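Local coordinates for protein 3-ketosteroid-delta4-5alpha-dehydrogenase (Rhodococcus jostii, PDB 4AT2) that catalyses the FAD-dependent delta4-(5alpha)-dehydrogenation of 3-ketosteroids, a step in steroid catabolism that yields products such as 4-androstene-3,17-dione, at residues V144-W156 and F160-A172. Sequence-based numbering, arbitrary orientation.
Sequences VPFKESFWGEPGW and FDDGLMYSGGENA. With ASD (4-androstene-3-17-dione), chain B.
Trp151 and Leu164 join the two segments through backbone: Trp151 N donates to Leu164 O (2.9 Å), while Ser149 O receives Leu164 N and, more weakly, Gly163 N. This single beta bridge, Phe150 with Leu164, places the loop beside outer strand 164-165 of a small antiparallel sheet, and a water between Trp151 O and Tyr166 N carries the pairing onward.

Met165 can be followed atom by atom. With CG anti to the backbone N (chi1 -173°) and the chain extended beyond it, CB and CG run past Trp151 O, SD reaches the edge of the indole 3.9 Å from Trp151 CD1, a Met-aromatic contact, and CE ends 3.2 Å from Gly155 O. On the benzo side of the indole, the Phe160 ring turns its edge toward the Trp151 face in an offset edge-to-face pair, planes at 84°.

The other end is polar. Lys147 stretches across Asp161, its NZ forming a salt bridge with OD1 (3.0 Å) on the syn side but tilted 23° out of the carboxylate plane; one water links NZ to Asp161 OD2, another Lys147 N to Asp161 O. Ser149 OG is modelled 2.4 Å from Asp162 OD1, too short to be trusted.

Beyond Gly155 the chain delivers Trp156 to the steroid pocket, where the indole lies with one face under the androstenedione methyl C18, and CZ3 comes 3.4 Å from methyl C19. With an alanine here, both methyls would probably lose this aromatic wall and the steroid be freer to shift.

Charge and water thus hold the Lys147-Asp161 end, sulfur and aromatic contacts the middle; the methyls meet the indole face while NE1 makes a weak hydrogen bond to Cys315 O, so Trp156 probably contributes shape and dispersion, and Tyr486 OH a hydrogen bond.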
loop_
_atom_site.group_PDB
_atom_site.type_symbol
_atom_site.label_atom_id
_atom_site.label_comp_id
_atom_site.label_asym_id
_atom_site.label_seq_id
_atom_site.Cartn_x
_atom_site.Cartn_y
_atom_site.Cartn_z
ATOM N N VAL A 144 3.548 28.500 22.672
ATOM C CA VAL A 144 3.792 28.457 21.230
ATOM C C VAL A 144 3.165 29.705 20.615
ATOM O O VAL A 144 1.952 29.900 20.745
ATOM C CB VAL A 144 3.177 27.199 20.567
ATOM C CG1 VAL A 144 3.468 27.183 19.065
ATOM C CG2 VAL A 144 3.721 25.928 21.216
ATOM N N PRO A 145 3.979 30.554 19.947
ATOM C CA PRO A 145 3.443 31.797 19.399
ATOM C C PRO A 145 2.948 31.641 17.955
ATOM O O PRO A 145 3.541 30.897 17.176
ATOM C CB PRO A 145 4.664 32.726 19.438
ATOM C CG PRO A 145 5.825 31.812 19.182
ATOM C CD PRO A 145 5.434 30.443 19.717
ATOM N N PHE A 146 1.861 32.321 17.613
ATOM C CA PHE A 146 1.368 32.334 16.234
ATOM C C PHE A 146 1.060 33.766 15.824
ATOM O O PHE A 146 0.405 34.512 16.568
ATOM C CB PHE A 146 0.099 31.486 16.056
ATOM C CG PHE A 146 0.279 30.023 16.355
ATOM C CD1 PHE A 146 0.085 29.538 17.645
ATOM C CD2 PHE A 146 0.591 29.119 15.341
ATOM C CE1 PHE A 146 0.230 28.183 17.931
ATOM C CE2 PHE A 146 0.731 27.762 15.620
ATOM C CZ PHE A 146 0.547 27.292 16.918
ATOM N N LYS A 147 1.531 34.154 14.645
ATOM C CA LYS A 147 1.188 35.459 14.106
ATOM C C LYS A 147 -0.187 35.375 13.463
ATOM O O LYS A 147 -0.443 34.472 12.666
ATOM C CB LYS A 147 2.209 35.900 13.071
ATOM C CG LYS A 147 2.033 37.348 12.659
ATOM C CD LYS A 147 3.139 37.747 11.710
ATOM C CE LYS A 147 2.906 39.145 11.163
ATOM N NZ LYS A 147 4.123 39.589 10.430
ATOM N N GLU A 148 -1.069 36.314 13.798
ATOM C CA GLU A 148 -2.440 36.271 13.292
ATOM C C GLU A 148 -2.498 36.905 11.894
ATOM O O GLU A 148 -3.052 37.985 11.694
ATOM C CB GLU A 148 -3.429 36.876 14.316
ATOM C CG GLU A 148 -3.440 36.067 15.615
ATOM C CD GLU A 148 -4.596 36.372 16.566
ATOM O OE1 GLU A 148 -4.944 37.557 16.732
ATOM O OE2 GLU A 148 -5.136 35.400 17.166
ATOM N N SER A 149 -1.874 36.220 10.937
ATOM C CA SER A 149 -1.834 36.654 9.544
ATOM C C SER A 149 -1.759 35.427 8.647
ATOM O O SER A 149 -1.232 34.368 9.047
ATOM C CB SER A 149 -0.638 37.567 9.284
ATOM O OG SER A 149 0.555 36.912 9.648
ATOM N N PHE A 150 -2.284 35.591 7.438
ATOM C CA PHE A 150 -2.460 34.506 6.484
ATOM C C PHE A 150 -1.585 34.739 5.257
ATOM O O PHE A 150 -1.532 35.852 4.729
ATOM C CB PHE A 150 -3.949 34.435 6.086
ATOM C CG PHE A 150 -4.243 33.569 4.887
ATOM C CD1 PHE A 150 -4.286 32.180 5.000
ATOM C CD2 PHE A 150 -4.538 34.147 3.652
ATOM C CE1 PHE A 150 -4.579 31.385 3.901
ATOM C CE2 PHE A 150 -4.845 33.349 2.552
ATOM C CZ PHE A 150 -4.862 31.968 2.677
ATOM N N TRP A 151 -0.881 33.695 4.825
ATOM C CA TRP A 151 -0.143 33.743 3.564
ATOM C C TRP A 151 -0.943 33.031 2.515
ATOM O O TRP A 151 -1.269 31.860 2.682
ATOM C CB TRP A 151 1.219 33.069 3.704
ATOM C CG TRP A 151 1.993 33.139 2.411
ATOM C CD1 TRP A 151 2.315 32.094 1.551
ATOM C CD2 TRP A 151 2.516 34.350 1.758
ATOM N NE1 TRP A 151 3.006 32.556 0.458
ATOM C CE2 TRP A 151 3.159 33.900 0.519
ATOM C CE3 TRP A 151 2.540 35.706 2.082
ATOM C CZ2 TRP A 151 3.784 34.789 -0.355
ATOM C CZ3 TRP A 151 3.179 36.589 1.200
ATOM C CH2 TRP A 151 3.778 36.141 0.011
ATOM N N GLY A 152 -1.246 33.727 1.419
ATOM C CA GLY A 152 -2.192 33.218 0.428
ATOM C C GLY A 152 -1.647 32.762 -0.917
ATOM O O GLY A 152 -2.427 32.396 -1.793
ATOM N N GLU A 153 -0.328 32.754 -1.092
ATOM C CA GLU A 153 0.236 32.399 -2.394
ATOM C C GLU A 153 0.718 30.956 -2.411
ATOM O O GLU A 153 1.046 30.407 -1.364
ATOM C CB GLU A 153 1.375 33.354 -2.777
ATOM C CG GLU A 153 0.945 34.821 -2.807
ATOM C CD GLU A 153 2.056 35.770 -3.223
ATOM O OE1 GLU A 153 3.046 35.320 -3.835
ATOM O OE2 GLU A 153 1.937 36.987 -2.948
ATOM N N PRO A 154 0.755 30.331 -3.602
ATOM C CA PRO A 154 1.283 28.972 -3.678
ATOM C C PRO A 154 2.696 28.895 -3.117
ATOM O O PRO A 154 3.519 29.795 -3.367
ATOM C CB PRO A 154 1.292 28.687 -5.185
ATOM C CG PRO A 154 0.210 29.578 -5.726
ATOM C CD PRO A 154 0.385 30.843 -4.934
ATOM N N GLY A 155 2.969 27.836 -2.358
ATOM C CA GLY A 155 4.296 27.628 -1.786
ATOM C C GLY A 155 4.304 26.448 -0.835
ATOM O O GLY A 155 3.254 25.892 -0.517
ATOM N N TRP A 156 5.495 26.083 -0.379
ATOM C CA TRP A 156 5.678 24.971 0.540
ATOM C C TRP A 156 5.570 25.402 1.979
ATOM O O TRP A 156 5.218 24.602 2.847
ATOM C CB TRP A 156 7.039 24.334 0.299
ATOM C CG TRP A 156 7.110 23.414 -0.893
ATOM C CD1 TRP A 156 7.849 23.590 -2.069
ATOM C CD2 TRP A 156 6.458 22.107 -1.050
ATOM N NE1 TRP A 156 7.687 22.514 -2.908
ATOM C CE2 TRP A 156 6.872 21.592 -2.358
ATOM C CE3 TRP A 156 5.610 21.332 -0.256
ATOM C CZ2 TRP A 156 6.448 20.349 -2.833
ATOM C CZ3 TRP A 156 5.181 20.087 -0.750
ATOM C CH2 TRP A 156 5.600 19.606 -2.006
ATOM N N PHE A 160 7.425 34.375 5.097
ATOM C CA PHE A 160 7.636 35.238 6.249
ATOM C C PHE A 160 7.115 34.544 7.512
ATOM O O PHE A 160 6.947 33.319 7.531
ATOM C CB PHE A 160 6.985 36.606 5.995
ATOM C CG PHE A 160 7.316 37.189 4.640
ATOM C CD1 PHE A 160 8.628 37.562 4.327
ATOM C CD2 PHE A 160 6.327 37.364 3.670
ATOM C CE1 PHE A 160 8.941 38.092 3.077
ATOM C CE2 PHE A 160 6.634 37.901 2.422
ATOM C CZ PHE A 160 7.941 38.264 2.126
ATOM N N ASP A 161 6.858 35.305 8.568
ATOM C CA ASP A 161 6.484 34.684 9.837
ATOM C C ASP A 161 4.972 34.545 10.012
ATOM O O ASP A 161 4.486 34.518 11.133
ATOM C CB ASP A 161 7.123 35.426 11.032
ATOM C CG ASP A 161 6.655 36.869 11.155
ATOM O OD1 ASP A 161 6.106 37.407 10.173
ATOM O OD2 ASP A 161 6.848 37.471 12.245
ATOM N N ASP A 162 4.239 34.453 8.902
ATOM C CA ASP A 162 2.782 34.310 8.964
ATOM C C ASP A 162 2.362 33.002 9.616
ATOM O O ASP A 162 3.079 31.995 9.554
ATOM C CB ASP A 162 2.167 34.465 7.578
ATOM C CG ASP A 162 2.401 35.847 7.013
ATOM O OD1 ASP A 162 1.951 36.832 7.639
ATOM O OD2 ASP A 162 3.064 35.957 5.969
ATOM N N GLY A 163 1.205 33.029 10.269
ATOM C CA GLY A 163 0.765 31.894 11.066
ATOM C C GLY A 163 -0.214 30.942 10.410
ATOM O O GLY A 163 -0.433 29.845 10.912
ATOM N N LEU A 164 -0.818 31.346 9.295
ATOM C CA LEU A 164 -1.847 30.505 8.674
ATOM C C LEU A 164 -1.673 30.417 7.162
ATOM O O LEU A 164 -1.371 31.417 6.500
ATOM C CB LEU A 164 -3.254 31.020 9.046
ATOM C CG LEU A 164 -4.486 30.179 8.675
ATOM C CD1 LEU A 164 -4.556 28.890 9.484
ATOM C CD2 LEU A 164 -5.740 31.008 8.913
ATOM N N MET A 165 -1.848 29.211 6.629
ATOM C CA MET A 165 -1.656 28.964 5.197
ATOM C C MET A 165 -2.416 27.702 4.823
ATOM O O MET A 165 -2.536 26.796 5.643
ATOM C CB MET A 165 -0.157 28.791 4.916
ATOM C CG MET A 165 0.224 28.681 3.453
ATOM S SD MET A 165 2.028 28.646 3.294
ATOM C CE MET A 165 2.189 28.096 1.601
ATOM N N TYR A 166 -2.954 27.653 3.605
ATOM C CA TYR A 166 -3.471 26.391 3.068
ATOM C C TYR A 166 -2.337 25.391 2.964
ATOM O O TYR A 166 -1.233 25.738 2.543
ATOM C CB TYR A 166 -4.117 26.576 1.689
ATOM C CG TYR A 166 -5.531 27.110 1.755
ATOM C CD1 TYR A 166 -6.599 26.264 2.079
ATOM C CD2 TYR A 166 -5.805 28.462 1.499
ATOM C CE1 TYR A 166 -7.905 26.741 2.137
ATOM C CE2 TYR A 166 -7.109 28.949 1.559
ATOM C CZ TYR A 166 -8.149 28.087 1.877
ATOM O OH TYR A 166 -9.446 28.562 1.946
ATOM N N SER A 167 -2.610 24.141 3.338
ATOM C CA SER A 167 -1.529 23.154 3.441
ATOM C C SER A 167 -1.923 21.740 2.997
ATOM O O SER A 167 -1.123 20.806 3.129
ATOM C CB SER A 167 -0.960 23.146 4.882
ATOM O OG SER A 167 -1.839 22.505 5.798
ATOM N N GLY A 168 -3.142 21.585 2.483
ATOM C CA GLY A 168 -3.643 20.256 2.125
ATOM C C GLY A 168 -4.418 20.137 0.824
ATOM O O GLY A 168 -4.937 19.060 0.514
ATOM N N GLY A 169 -4.504 21.225 0.062
ATOM C CA GLY A 169 -5.295 21.221 -1.176
ATOM C C GLY A 169 -6.772 21.503 -0.928
ATOM O O GLY A 169 -7.620 21.192 -1.768
ATOM N N GLU A 170 -7.081 22.109 0.218
ATOM C CA GLU A 170 -8.474 22.403 0.598
ATOM C C GLU A 170 -9.128 23.364 -0.388
ATOM O O GLU A 170 -10.340 23.315 -0.594
ATOM C CB GLU A 170 -8.555 23.034 1.995
ATOM C CG GLU A 170 -8.067 22.156 3.141
ATOM C CD GLU A 170 -6.557 22.235 3.368
ATOM O OE1 GLU A 170 -5.822 22.858 2.573
ATOM O OE2 GLU A 170 -6.102 21.648 4.367
ATOM N N ASN A 171 -8.317 24.243 -0.973
ATOM C CA ASN A 171 -8.806 25.259 -1.894
ATOM C C ASN A 171 -8.486 24.915 -3.345
ATOM O O ASN A 171 -8.233 25.804 -4.168
ATOM C CB ASN A 171 -8.215 26.619 -1.521
ATOM C CG ASN A 171 -8.952 27.772 -2.168
ATOM O OD1 ASN A 171 -10.174 27.733 -2.316
ATOM N ND2 ASN A 171 -8.217 28.820 -2.528
ATOM N N ALA A 172 -8.489 23.618 -3.651
ATOM C CA ALA A 172 -8.296 23.142 -5.025
ATOM C C ALA A 172 -9.130 21.892 -5.259
ATOM O O ALA A 172 -9.604 21.269 -4.308
ATOM C CB ALA A 172 -6.816 22.874 -5.318
HETATM C C1 ASD B . 7.169 17.907 4.361
HETATM C C10 ASD B . 7.056 19.214 3.555
HETATM C C11 ASD B . 9.033 18.525 2.038
HETATM C C12 ASD B . 10.385 18.874 1.367
HETATM C C13 ASD B . 10.353 20.291 0.800
HETATM C C14 ASD B . 9.975 21.258 1.921
HETATM C C15 ASD B . 10.391 22.649 1.421
HETATM C C16 ASD B . 11.736 22.392 0.720
HETATM C C17 ASD B . 11.665 20.904 0.414
HETATM C C18 ASD B . 9.490 20.368 -0.464
HETATM C C19 ASD B . 6.046 19.035 2.419
HETATM C C2 ASD B . 5.876 17.501 5.102
HETATM C C3 ASD B . 5.215 18.680 5.784
HETATM C C4 ASD B . 5.712 20.051 5.505
HETATM C C5 ASD B . 6.517 20.319 4.450
HETATM C C6 ASD B . 6.823 21.781 4.150
HETATM C C7 ASD B . 8.249 21.987 3.641
HETATM C C8 ASD B . 8.562 21.037 2.486
HETATM C C9 ASD B . 8.461 19.582 3.012
HETATM O O1 ASD B . 4.296 18.504 6.584
HETATM O O2 ASD B . 12.570 20.269 -0.113
HETATM O O HOH W 1 3.282 32.622 12.989
HETATM O O HOH W 2 6.301 40.096 11.996
HETATM O O HOH W 3 -2.510 29.660 1.497
#